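Local coordinates for protein GMP reductase (Trypanosoma brucei brucei, PDB 6JIG) that probably catalyses the irreversible NADPH-dependent deamination of GMP to IMP, and also binds guanine nucleotides in a second pocket at its pair of CBS domains, at residues M62-A67 with R89-A94; L98-R103 with D224-L229; A51-T56 with V257-H262. The protein carries 1 engineered substitution. All coordinates share one frame; numbering follows the deposited sequence.

Contact 1 (M62-A67 with R89-A94). With 5GP (guanosine-5'-monophosphate), chain C.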
# COMPACT_ATOMS: atom_id res chain seq x y z
N MET A 62 -33.77 12.67 13.41
CA MET A 62 -32.69 12.86 14.37
C MET A 62 -33.15 13.71 15.55
O MET A 62 -32.84 13.40 16.71
CB MET A 62 -31.48 13.52 13.69
CG MET A 62 -30.36 13.92 14.66
SD MET A 62 -29.59 12.44 15.41
CE MET A 62 -28.78 11.71 13.97
N ALA A 63 -33.89 14.79 15.28
CA ALA A 63 -34.39 15.65 16.35
C ALA A 63 -35.27 14.86 17.31
O ALA A 63 -35.20 15.05 18.53
CB ALA A 63 -35.15 16.84 15.77
N VAL A 64 -36.11 13.97 16.78
CA VAL A 64 -36.97 13.15 17.64
C VAL A 64 -36.13 12.22 18.50
O VAL A 64 -36.37 12.06 19.71
CB VAL A 64 -37.98 12.37 16.78
CG1 VAL A 64 -38.59 11.22 17.59
CG2 VAL A 64 -39.05 13.30 16.25
N ALA A 65 -35.13 11.58 17.90
CA ALA A 65 -34.31 10.63 18.64
C ALA A 65 -33.52 11.33 19.73
O ALA A 65 -33.41 10.82 20.85
CB ALA A 65 -33.38 9.90 17.67
N MET A 66 -32.96 12.51 19.44
CA MET A 66 -32.14 13.20 20.42
C MET A 66 -32.97 13.64 21.62
O MET A 66 -32.54 13.50 22.77
CB MET A 66 -31.46 14.42 19.79
CG MET A 66 -30.38 14.08 18.76
SD MET A 66 -29.06 13.08 19.50
CE MET A 66 -28.73 13.95 21.04
N ALA A 67 -34.14 14.22 21.37
CA ALA A 67 -35.02 14.60 22.47
C ALA A 67 -35.43 13.39 23.31
O ALA A 67 -35.54 13.48 24.54
CB ALA A 67 -36.25 15.34 21.92
N ARG A 89 -42.95 20.69 12.76
CA ARG A 89 -44.27 20.18 13.12
C ARG A 89 -44.28 18.66 13.20
O ARG A 89 -45.02 18.09 14.02
CB ARG A 89 -45.30 20.65 12.09
CG ARG A 89 -45.69 22.11 12.25
CD ARG A 89 -46.85 22.44 11.30
NE ARG A 89 -46.38 22.51 9.92
CZ ARG A 89 -46.05 23.65 9.31
NH1 ARG A 89 -46.17 24.80 9.97
NH2 ARG A 89 -45.62 23.63 8.06
N GLU A 90 -43.49 17.98 12.38
CA GLU A 90 -43.42 16.52 12.50
C GLU A 90 -42.77 16.11 13.81
O GLU A 90 -43.20 15.14 14.44
CB GLU A 90 -42.66 15.91 11.32
CG GLU A 90 -43.44 16.00 10.01
CD GLU A 90 -42.79 15.21 8.89
OE1 GLU A 90 -42.26 14.11 9.16
OE2 GLU A 90 -42.80 15.71 7.74
N VAL A 91 -41.73 16.83 14.23
CA VAL A 91 -41.11 16.53 15.52
C VAL A 91 -42.14 16.70 16.64
O VAL A 91 -42.24 15.87 17.55
CB VAL A 91 -39.88 17.42 15.76
CG1 VAL A 91 -39.32 17.17 17.16
CG2 VAL A 91 -38.80 17.14 14.70
N LYS A 92 -42.90 17.80 16.60
CA LYS A 92 -43.89 18.07 17.64
C LYS A 92 -45.00 17.04 17.63
O LYS A 92 -45.62 16.78 18.67
CB LYS A 92 -44.46 19.47 17.44
CG LYS A 92 -43.48 20.57 17.82
CD LYS A 92 -42.90 20.29 19.22
CE LYS A 92 -42.15 21.50 19.79
NZ LYS A 92 -41.67 21.16 21.19
N ARG A 93 -45.24 16.41 16.49
CA ARG A 93 -46.31 15.43 16.33
C ARG A 93 -45.89 14.04 16.79
O ARG A 93 -46.76 13.16 16.93
CB ARG A 93 -46.75 15.44 14.86
CG ARG A 93 -48.18 15.04 14.61
CD ARG A 93 -49.19 16.13 14.94
NE ARG A 93 -50.53 15.55 14.97
CZ ARG A 93 -51.66 16.22 14.72
NH1 ARG A 93 -51.64 17.51 14.40
NH2 ARG A 93 -52.81 15.57 14.77
N ALA A 94 -44.60 13.82 17.09
CA ALA A 94 -44.13 12.49 17.43
C ALA A 94 -44.83 11.94 18.68
O ALA A 94 -45.13 10.74 18.75
CB ALA A 94 -42.62 12.50 17.64
P 5GP C . -50.18 4.61 18.19
O1P 5GP C . -50.40 3.79 19.44
O2P 5GP C . -51.35 5.49 17.80
O3P 5GP C . -49.37 3.97 17.09
O5' 5GP C . -49.22 5.78 18.66
C5' 5GP C . -49.71 7.10 18.60
C4' 5GP C . -48.60 8.10 18.64
O4' 5GP C . -48.83 9.04 17.55
C3' 5GP C . -48.61 8.92 19.93
O3' 5GP C . -47.29 9.26 20.32
C2' 5GP C . -49.41 10.15 19.52
O2' 5GP C . -49.20 11.30 20.31
C1' 5GP C . -48.96 10.34 18.07
N9 5GP C . -49.95 11.09 17.29
C8 5GP C . -49.75 12.32 16.80
N7 5GP C . -50.86 12.75 16.19
C5 5GP C . -51.80 11.78 16.31
C6 5GP C . -53.11 11.67 15.88
O6 5GP C . -53.64 12.61 15.25
N1 5GP C . -53.81 10.56 16.16
C2 5GP C . -53.25 9.54 16.83
N2 5GP C . -54.01 8.44 17.08
N3 5GP C . -51.95 9.61 17.27
C4 5GP C . -51.22 10.72 17.01
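Val64 and Val91 bring helices 60-68 and 81-93 together, their CA atoms 5.7 Å apart. The CG2 methyl of Val64 does most of the touching: it lies 3.9 Å from the backbone CA of Val91, with CG1 of that valine beside it. Val64 holds CG1 anti to its backbone N (chi1 163°), which places CG2 anti to the carbonyl carbon and pointing across the interface. The same methyl meets Ala94 CB at 3.9 Å. One turn before Ala94, CG2 of Val91 reaches CB of Ala63, the residue just ahead of Val64, at 3.8 Å, so each valine sets a branch against an alanine of the other segment. Branched but short, valine can touch across closely spaced helices, and alanine's single methyl lets the backbones approach. Leu229 packs on Val64 from outside the pair.

Away from the valines, Arg93 turns to the GMP of the CBS pocket. Arg93 NE donates to N7 of that GMP at 3.1 Å (164°), and Arg93 NH2 donates to its O6 at 3.1 Å (158°). This fork reads the Hoogsteen edge of guanine, and NH2 is also bonded to Ser101 O. With no hydrogen bond or charge pair between the two segments, their contact rests on dispersion and burial of methyl groups; within them the guanine base is read by Arg93, which joins the apolar helix contact to the nucleotide pocket.

Contact 2 (L98-R103 with D224-L229). With 5GP (guanosine-5'-monophosphate), chain C.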
# COMPACT_ATOMS: atom_id res chain seq x y z
N LEU A 98 -51.92 15.86 25.47
CA LEU A 98 -53.15 16.14 24.75
C LEU A 98 -52.80 16.35 23.28
O LEU A 98 -52.10 17.30 22.93
CB LEU A 98 -53.85 17.38 25.31
CG LEU A 98 -54.28 17.37 26.78
CD1 LEU A 98 -55.08 18.64 27.07
CD2 LEU A 98 -55.10 16.15 27.11
N ILE A 99 -53.28 15.45 22.42
CA ILE A 99 -53.06 15.61 20.98
C ILE A 99 -54.05 16.63 20.45
O ILE A 99 -55.27 16.42 20.50
CB ILE A 99 -53.20 14.27 20.25
CG1 ILE A 99 -52.25 13.23 20.83
CG2 ILE A 99 -52.94 14.46 18.76
CD1 ILE A 99 -52.60 11.79 20.44
N GLU A 100 -53.53 17.75 19.95
CA GLU A 100 -54.39 18.74 19.32
C GLU A 100 -54.67 18.34 17.88
O GLU A 100 -53.84 17.70 17.23
CB GLU A 100 -53.74 20.13 19.38
CG GLU A 100 -53.60 20.70 20.79
CD GLU A 100 -53.25 22.18 20.81
OE1 GLU A 100 -53.02 22.76 19.72
OE2 GLU A 100 -53.19 22.77 21.91
N SER A 101 -55.85 18.71 17.41
CA SER A 101 -56.30 18.38 16.06
C SER A 101 -56.03 16.92 15.67
O SER A 101 -55.38 16.66 14.66
CB SER A 101 -55.67 19.33 15.05
OG SER A 101 -55.87 20.67 15.45
N PRO A 102 -56.50 15.96 16.47
CA PRO A 102 -56.25 14.56 16.13
C PRO A 102 -56.85 14.23 14.77
O PRO A 102 -57.82 14.84 14.32
CB PRO A 102 -56.95 13.79 17.26
CG PRO A 102 -58.01 14.71 17.74
CD PRO A 102 -57.46 16.11 17.58
N ARG A 103 -56.22 13.28 14.08
CA ARG A 103 -56.65 12.92 12.74
C ARG A 103 -58.00 12.22 12.78
O ARG A 103 -58.27 11.38 13.65
CB ARG A 103 -55.61 12.02 12.06
CG ARG A 103 -54.18 12.59 12.03
CD ARG A 103 -54.15 13.95 11.31
NE ARG A 103 -54.41 13.80 9.88
CZ ARG A 103 -54.60 14.81 9.04
NH1 ARG A 103 -54.56 16.06 9.47
NH2 ARG A 103 -54.83 14.55 7.76
N ASP A 224 -41.49 19.81 25.95
CA ASP A 224 -42.07 21.13 26.18
C ASP A 224 -43.23 21.02 27.17
O ASP A 224 -43.52 19.94 27.70
CB ASP A 224 -42.48 21.80 24.87
CG ASP A 224 -43.65 21.09 24.15
OD1 ASP A 224 -44.39 20.29 24.77
OD2 ASP A 224 -43.83 21.35 22.94
N SER A 225 -43.92 22.13 27.42
CA SER A 225 -44.96 22.15 28.45
C SER A 225 -46.17 21.30 28.09
O SER A 225 -46.97 20.98 28.98
CB SER A 225 -45.41 23.59 28.73
OG SER A 225 -46.02 24.18 27.59
N ARG A 226 -46.33 20.94 26.82
CA ARG A 226 -47.43 20.11 26.37
C ARG A 226 -47.06 18.63 26.32
O ARG A 226 -47.88 17.81 25.88
CB ARG A 226 -47.92 20.60 25.01
CG ARG A 226 -48.54 22.01 25.08
CD ARG A 226 -48.68 22.68 23.73
NE ARG A 226 -49.33 21.79 22.77
CZ ARG A 226 -49.67 22.13 21.53
NH1 ARG A 226 -49.44 23.36 21.09
NH2 ARG A 226 -50.24 21.24 20.73
N GLY A 227 -45.87 18.27 26.77
CA GLY A 227 -45.42 16.89 26.69
C GLY A 227 -44.93 16.47 25.32
O GLY A 227 -44.78 15.28 25.08
N ARG A 228 -44.68 17.42 24.42
CA ARG A 228 -44.09 17.12 23.12
C ARG A 228 -42.57 17.26 23.19
O ARG A 228 -42.03 17.95 24.06
CB ARG A 228 -44.65 18.03 22.04
CG ARG A 228 -46.18 18.28 22.13
CD ARG A 228 -46.59 19.33 21.14
NE ARG A 228 -45.99 20.64 21.41
CZ ARG A 228 -46.16 21.72 20.64
NH1 ARG A 228 -46.93 21.65 19.56
NH2 ARG A 228 -45.58 22.86 20.95
N LEU A 229 -41.89 16.64 22.23
CA LEU A 229 -40.42 16.67 22.23
C LEU A 229 -39.88 18.07 21.97
O LEU A 229 -40.38 18.80 21.11
CB LEU A 229 -39.89 15.69 21.18
CG LEU A 229 -40.22 14.22 21.48
CD1 LEU A 229 -39.89 13.33 20.29
CD2 LEU A 229 -39.48 13.76 22.72
P 5GP C . -50.18 4.61 18.19
O1P 5GP C . -50.40 3.79 19.44
O2P 5GP C . -51.35 5.49 17.80
O3P 5GP C . -49.37 3.97 17.09
O5' 5GP C . -49.22 5.78 18.66
C5' 5GP C . -49.71 7.10 18.60
C4' 5GP C . -48.60 8.10 18.64
O4' 5GP C . -48.83 9.04 17.55
C3' 5GP C . -48.61 8.92 19.93
O3' 5GP C . -47.29 9.26 20.32
C2' 5GP C . -49.41 10.15 19.52
O2' 5GP C . -49.20 11.30 20.31
C1' 5GP C . -48.96 10.34 18.07
N9 5GP C . -49.95 11.09 17.29
C8 5GP C . -49.75 12.32 16.80
N7 5GP C . -50.86 12.75 16.19
C5 5GP C . -51.80 11.78 16.31
C6 5GP C . -53.11 11.67 15.88
O6 5GP C . -53.64 12.61 15.25
N1 5GP C . -53.81 10.56 16.16
C2 5GP C . -53.25 9.54 16.83
N2 5GP C . -54.01 8.44 17.08
N3 5GP C . -51.95 9.61 17.27
C4 5GP C . -51.22 10.72 17.01
O HOH W 1 -50.55 18.23 25.98
O HOH W 2 -50.54 18.18 20.62
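Glu100 and Arg226 form the closely packed part of this contact, with the carboxylate lying over one face of the guanidinium. Their planes are 24° apart and stacked, and Arg226 NH2 is 3.2 Å from Glu100 CD. The salt bridge from NH2 to Glu100 OE1 spans 3.3 Å, but this oxygen stands well out of the guanidinium plane, so charge attraction holds the pair without an N-H aimed at it. Arg226 bends at chi3 (49°) on its way to the carboxylate. The opposite face of its guanidinium carries NH1 of Arg228, 3.2 Å above the plane.

Arg228 NE in turn donates to Asp224 OD2 at 2.7 Å in a salt bridge. Asp224 OD1 accepts the backbone N of Arg226 and of Arg228, the former making an Asx turn; one short carboxylate can thus both brace the turn and pair with an arginine.

The looser part is bridged by two waters. One links Leu98 N to Arg226 O; the other accepts a hydrogen bond from Arg226 NH2 at 3.1 Å and joins Leu98 O and Glu100 N. Segment 98-103 also lines the CBS-domain pocket, where Arg103 N donates to O6 of GMP at 2.9 Å (157°), while 224-229 leads back to barrel strand 232-235. Glu100 and Asp224 each pair with one of the two stacked arginines, which presumably eases the closeness of their charges, and the waters satisfy backbone polar atoms.

Contact 3 (A51-T56 with V257-H262). With 5GP (guanosine-5'-monophosphate), chain B.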
# COMPACT_ATOMS: atom_id res chain seq x y z
N ALA A 51 -27.53 17.60 18.67
CA ALA A 51 -27.26 17.23 17.29
C ALA A 51 -27.06 18.46 16.42
O ALA A 51 -27.84 19.42 16.49
CB ALA A 51 -28.39 16.37 16.72
N SER A 52 -26.03 18.43 15.58
CA SER A 52 -25.66 19.59 14.77
C SER A 52 -26.71 19.92 13.73
O SER A 52 -27.26 19.03 13.07
CB SER A 52 -24.33 19.33 14.07
OG SER A 52 -23.95 20.45 13.29
N ASN A 53 -26.94 21.22 13.54
CA ASN A 53 -27.76 21.75 12.43
C ASN A 53 -26.97 21.67 11.13
O ASN A 53 -26.54 22.67 10.55
CB ASN A 53 -28.21 23.17 12.72
CG ASN A 53 -27.06 24.08 13.18
OD1 ASN A 53 -26.30 23.73 14.09
ND2 ASN A 53 -26.94 25.24 12.55
N MET A 54 -26.78 20.44 10.67
CA MET A 54 -26.20 20.12 9.38
C MET A 54 -27.20 19.31 8.58
O MET A 54 -27.94 18.50 9.15
CB MET A 54 -24.90 19.33 9.54
CG MET A 54 -23.80 20.15 10.18
SD MET A 54 -22.39 19.11 10.60
CE MET A 54 -21.98 18.49 8.95
N ASP A 55 -27.22 19.51 7.26
CA ASP A 55 -28.22 18.80 6.47
C ASP A 55 -27.88 17.34 6.26
O ASP A 55 -28.67 16.64 5.63
CB ASP A 55 -28.49 19.52 5.14
CG ASP A 55 -27.30 19.52 4.17
OD1 ASP A 55 -26.21 19.00 4.51
OD2 ASP A 55 -27.49 20.04 3.05
N THR A 56 -26.75 16.85 6.80
CA THR A 56 -26.47 15.43 6.84
C THR A 56 -26.56 14.86 8.26
O THR A 56 -26.22 13.70 8.48
CB THR A 56 -25.09 15.13 6.26
OG1 THR A 56 -24.10 15.91 6.95
CG2 THR A 56 -25.04 15.49 4.78
N VAL A 257 -31.48 29.30 16.95
CA VAL A 257 -30.02 29.36 16.92
C VAL A 257 -29.61 30.23 15.75
O VAL A 257 -29.73 29.82 14.59
CB VAL A 257 -29.38 27.97 16.82
CG1 VAL A 257 -27.84 28.09 16.82
CG2 VAL A 257 -29.88 27.05 17.95
N VAL A 258 -29.11 31.43 16.05
CA VAL A 258 -28.49 32.29 15.04
C VAL A 258 -27.12 31.71 14.75
O VAL A 258 -26.27 31.65 15.64
CB VAL A 258 -28.37 33.74 15.53
CG1 VAL A 258 -27.65 34.58 14.49
CG2 VAL A 258 -29.72 34.30 15.84
N ASP A 259 -26.88 31.31 13.50
CA ASP A 259 -25.69 30.51 13.19
C ASP A 259 -25.04 31.04 11.92
O ASP A 259 -25.57 30.84 10.82
CB ASP A 259 -26.03 29.03 13.06
CG ASP A 259 -24.79 28.14 13.09
OD1 ASP A 259 -23.66 28.68 13.09
OD2 ASP A 259 -24.92 26.90 13.12
N ILE A 260 -23.89 31.70 12.08
CA ILE A 260 -23.05 32.07 10.95
C ILE A 260 -21.60 31.80 11.34
O ILE A 260 -21.24 31.71 12.51
CB ILE A 260 -23.22 33.54 10.52
CG1 ILE A 260 -22.98 34.50 11.68
CG2 ILE A 260 -24.61 33.77 9.90
CD1 ILE A 260 -22.99 35.95 11.20
N ALA A 261 -20.76 31.64 10.32
CA ALA A 261 -19.37 31.24 10.57
C ALA A 261 -18.66 32.21 11.51
O ALA A 261 -17.95 31.79 12.43
CB ALA A 261 -18.61 31.12 9.25
N HIS A 262 -18.84 33.51 11.30
CA HIS A 262 -18.16 34.52 12.10
C HIS A 262 -19.20 35.25 12.96
O HIS A 262 -19.72 36.30 12.58
CB HIS A 262 -17.36 35.48 11.20
CG HIS A 262 -16.45 36.40 11.96
ND1 HIS A 262 -16.10 36.18 13.28
CD2 HIS A 262 -15.85 37.56 11.60
CE1 HIS A 262 -15.30 37.15 13.68
NE2 HIS A 262 -15.14 38.00 12.69
P 5GP B . -18.08 17.87 13.86
O1P 5GP B . -16.57 17.89 14.02
O2P 5GP B . -18.54 17.19 12.59
O3P 5GP B . -18.83 17.44 15.10
O5' 5GP B . -18.41 19.42 13.74
C5' 5GP B . -19.68 19.91 13.31
C4' 5GP B . -19.70 21.42 13.31
O4' 5GP B . -18.89 21.91 12.21
C3' 5GP B . -21.05 22.08 13.07
O3' 5GP B . -21.89 22.08 14.22
C2' 5GP B . -20.66 23.48 12.55
O2' 5GP B . -20.37 24.37 13.62
C1' 5GP B . -19.34 23.20 11.84
N9 5GP B . -19.48 23.23 10.38
C8 5GP B . -20.33 22.53 9.62
N7 5GP B . -20.09 22.84 8.32
C5 5GP B . -19.07 23.72 8.29
C6 5GP B . -18.39 24.38 7.28
O6 5GP B . -18.71 24.17 6.09
N1 5GP B . -17.40 25.23 7.59
C2 5GP B . -17.05 25.46 8.86
N2 5GP B . -16.04 26.32 9.15
N3 5GP B . -17.68 24.83 9.88
C4 5GP B . -18.69 23.96 9.60
O HOH W 3 -23.69 24.29 13.65
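The amide of Asn53 meets the carboxylate of Asp259 through its ND2, their planes turned 47° apart and the side chains coming from opposite directions. Asn53 ND2 donates to Asp259 OD2 at 2.7 Å along a nearly straight line (176°), with the acceptor almost exactly in the amide plane. Asp259 receives it on the anti lone pair of OD2, away from its other oxygen. Asn53 reaches across with CG between its backbone N and carbonyl carbon (chi1 48°), while its backbone forms the centre of an inverse gamma turn. An amide suits this place, since ND2 can give to aspartate while OD1 remains available to a water.

A water sits beside the pair, 2.7 Å from Asn53 OD1 and 2.9 Å from both Asp259 OD2 and the O3' of GMP. Ser52 OG donates to the same O3' at 2.8 Å, and Met54 SD lies against C5' of the ribose. Lys309 makes a further salt bridge to Asp259 OD2, so this oxygen is gripped by both an amide and an ammonium.

Asp259 ends the barrel strand 255-259 and is predicted to bind NAD(+). Nucleotide held over the C-terminal ends of the strands, by the loops that follow them, is characteristic of the TIM-barrel active site of the IMPDH/GMPR family.

Overall arrangement
From the N terminus, strand 49-51 opens the barrel and runs into segment 51-56, the first half of contact 3, whose partner comes some 200 residues later at the end of strand 255-259. Contacts 1 and 2 are both nested in the loop closed by contact 3 and follow each other in series. Contact 1 closes a short loop, joining helix 60-68 to helix 81-93; contact 2, from 98-103 to 224-229, closes one that spans most of the CBS pair. They touch through Lys92, which bridges to Asp224, and both reach the same GMP. Met62 and Met66 of contact 1 pack on Ala51 of contact 3; contacts 2 and 3 do not touch. Contact 1 thus stands between barrel and CBS domains.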